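PDB 3QAV: Rho-class glutathione S-transferase from Laternula elliptica, which probably catalyses the conjugation of glutathione to electrophilic compounds. Local coordinates for residues 168-173 with 206-211. Sequence-based numbering, arbitrary orientation.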
loop_
_atom_site.group_PDB
_atom_site.type_symbol
_atom_site.label_atom_id
_atom_site.label_comp_id
_atom_site.label_asym_id
_atom_site.label_seq_id
_atom_site.Cartn_x
_atom_site.Cartn_y
_atom_site.Cartn_z
ATOM N N TYR A 168 -14.269 -8.635 -11.402
ATOM C CA TYR A 168 -12.985 -9.286 -11.671
ATOM C C TYR A 168 -13.147 -10.806 -11.614
ATOM O O TYR A 168 -12.762 -11.519 -12.543
ATOM C CB TYR A 168 -11.935 -8.845 -10.638
ATOM C CG TYR A 168 -11.650 -7.357 -10.598
ATOM C CD1 TYR A 168 -11.220 -6.749 -9.421
ATOM C CD2 TYR A 168 -11.790 -6.559 -11.737
ATOM C CE1 TYR A 168 -10.938 -5.391 -9.373
ATOM C CE2 TYR A 168 -11.508 -5.194 -11.700
ATOM C CZ TYR A 168 -11.084 -4.619 -10.518
ATOM O OH TYR A 168 -10.802 -3.275 -10.471
ATOM N N LEU A 169 -13.722 -11.295 -10.518
ATOM C CA LEU A 169 -13.928 -12.729 -10.351
ATOM C C LEU A 169 -14.868 -13.272 -11.425
ATOM O O LEU A 169 -14.701 -14.399 -11.913
ATOM C CB LEU A 169 -14.463 -13.021 -8.946
ATOM C CG LEU A 169 -13.362 -12.871 -7.884
ATOM C CD1 LEU A 169 -13.962 -12.774 -6.494
ATOM C CD2 LEU A 169 -12.394 -14.054 -7.984
ATOM N N LYS A 170 -15.849 -12.463 -11.807
ATOM C CA LYS A 170 -16.782 -12.880 -12.841
ATOM C C LYS A 170 -15.971 -13.089 -14.115
ATOM O O LYS A 170 -16.082 -14.130 -14.764
ATOM C CB LYS A 170 -17.859 -11.809 -13.060
ATOM C CG LYS A 170 -19.005 -12.257 -13.968
ATOM C CD LYS A 170 -20.125 -11.222 -14.023
ATOM C CE LYS A 170 -20.800 -11.056 -12.668
ATOM N NZ LYS A 170 -21.898 -10.043 -12.683
ATOM N N GLN A 171 -15.136 -12.105 -14.449
ATOM C CA GLN A 171 -14.294 -12.164 -15.646
ATOM C C GLN A 171 -13.312 -13.334 -15.696
ATOM O O GLN A 171 -13.133 -13.941 -16.750
ATOM C CB GLN A 171 -13.491 -10.874 -15.809
ATOM C CG GLN A 171 -14.305 -9.626 -16.090
ATOM C CD GLN A 171 -13.417 -8.423 -16.360
ATOM O OE1 GLN A 171 -13.899 -7.302 -16.522
ATOM N NE2 GLN A 171 -12.109 -8.655 -16.411
ATOM N N THR A 172 -12.661 -13.642 -14.576
ATOM C CA THR A 172 -11.698 -14.748 -14.566
ATOM C C THR A 172 -12.369 -16.108 -14.474
ATOM O O THR A 172 -11.898 -17.078 -15.060
ATOM C CB THR A 172 -10.714 -14.663 -13.376
ATOM O OG1 THR A 172 -11.446 -14.753 -12.147
ATOM C CG2 THR A 172 -9.924 -13.369 -13.418
ATOM N N GLY A 173 -13.464 -16.177 -13.726
ATOM C CA GLY A 173 -14.149 -17.440 -13.555
ATOM C C GLY A 173 -13.392 -18.319 -12.572
ATOM O O GLY A 173 -13.790 -19.453 -12.305
ATOM N N TYR A 206 -23.334 -10.941 -3.841
ATOM C CA TYR A 206 -22.046 -11.057 -4.529
ATOM C C TYR A 206 -21.701 -12.530 -4.703
ATOM O O TYR A 206 -20.760 -13.039 -4.089
ATOM C CB TYR A 206 -20.949 -10.379 -3.712
ATOM C CG TYR A 206 -21.120 -8.887 -3.598
ATOM C CD1 TYR A 206 -20.875 -8.056 -4.688
ATOM C CD2 TYR A 206 -21.537 -8.307 -2.404
ATOM C CE1 TYR A 206 -21.042 -6.679 -4.593
ATOM C CE2 TYR A 206 -21.708 -6.931 -2.298
ATOM C CZ TYR A 206 -21.458 -6.126 -3.397
ATOM O OH TYR A 206 -21.625 -4.767 -3.296
ATOM N N PRO A 207 -22.456 -13.230 -5.559
ATOM C CA PRO A 207 -22.255 -14.658 -5.827
ATOM C C PRO A 207 -20.851 -15.116 -6.226
ATOM O O PRO A 207 -20.412 -16.185 -5.802
ATOM C CB PRO A 207 -23.305 -14.958 -6.903
ATOM C CG PRO A 207 -23.485 -13.627 -7.587
ATOM C CD PRO A 207 -23.506 -12.674 -6.428
ATOM N N ASN A 208 -20.141 -14.326 -7.027
ATOM C CA ASN A 208 -18.800 -14.732 -7.454
ATOM C C ASN A 208 -17.779 -14.624 -6.336
ATOM O O ASN A 208 -16.873 -15.450 -6.235
ATOM C CB ASN A 208 -18.336 -13.922 -8.663
ATOM C CG ASN A 208 -19.207 -14.146 -9.875
ATOM O OD1 ASN A 208 -20.069 -13.330 -10.192
ATOM N ND2 ASN A 208 -19.002 -15.265 -10.552
ATOM N N ILE A 209 -17.921 -13.606 -5.500
ATOM C CA ILE A 209 -17.003 -13.444 -4.386
ATOM C C ILE A 209 -17.270 -14.579 -3.407
ATOM O O ILE A 209 -16.337 -15.183 -2.883
ATOM C CB ILE A 209 -17.196 -12.091 -3.678
ATOM C CG1 ILE A 209 -16.798 -10.953 -4.631
ATOM C CG2 ILE A 209 -16.383 -12.058 -2.390
ATOM C CD1 ILE A 209 -16.816 -9.571 -4.011
ATOM N N PHE A 210 -18.550 -14.872 -3.180
ATOM C CA PHE A 210 -18.952 -15.946 -2.277
ATOM C C PHE A 210 -18.400 -17.282 -2.764
ATOM O O PHE A 210 -17.878 -18.071 -1.979
ATOM C CB PHE A 210 -20.476 -16.016 -2.190
ATOM C CG PHE A 210 -20.985 -17.069 -1.244
ATOM C CD1 PHE A 210 -21.624 -18.208 -1.728
ATOM C CD2 PHE A 210 -20.855 -16.904 0.136
ATOM C CE1 PHE A 210 -22.132 -19.169 -0.852
ATOM C CE2 PHE A 210 -21.359 -17.859 1.018
ATOM C CZ PHE A 210 -22.000 -18.994 0.521
ATOM N N LYS A 211 -18.522 -17.527 -4.063
ATOM C CA LYS A 211 -18.026 -18.753 -4.675
ATOM C C LYS A 211 -16.506 -18.810 -4.512
ATOM O O LYS A 211 -15.930 -19.870 -4.245
ATOM C CB LYS A 211 -18.408 -18.764 -6.157
ATOM C CG LYS A 211 -17.849 -19.915 -6.968
ATOM C CD LYS A 211 -18.317 -19.804 -8.417
ATOM C CE LYS A 211 -17.771 -20.933 -9.273
ATOM N NZ LYS A 211 -18.270 -20.863 -10.674
#
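Leu169 and Asn208 meet through their CB atoms, 4.0 Å apart, where the C-terminal end of helix 148-172 passes the first turn of helix 207-217. The short helical segments cross at 73°, with their axes 9.0 Å apart at the closest point. From the CB contact the CD1 branch of Leu169 reaches across helix 207-217. With CG opposite the carbonyl carbon (chi1 -74°), the branch end turns to Ile209. CD1 sits 3.8 Å from Ile209 CA and 3.9 Å from Ile209 CG1. The Leu169 and Ile209 side chains cross at about a right angle and touch at one point, the CD1 methyl against the CG1 methylene. Both are buried, and Phe188 and Val192 of helix 183-197 continue this apolar layer.

The outer side is different. The Asn208 amide group lies over the backbone of Lys170, with CG 4.0 Å from Lys170 CA. The Lys170 chain starts extended and bends at chi3 (-65°), which carries CE past the amide end. No hydrogen bond joins the two segments. One turn earlier, Glu166 accepts a hydrogen bond from Asn208 N through OE2 and a weak one from Ile209 N through OE1, so its carboxylate sits at the N-terminal end of helix 207-217, where Tyr206 is the N-cap residue. This is helix-to-helix packing in the all-helical C-terminal domain of the glutathione S-transferase fold, away from the glutathione site.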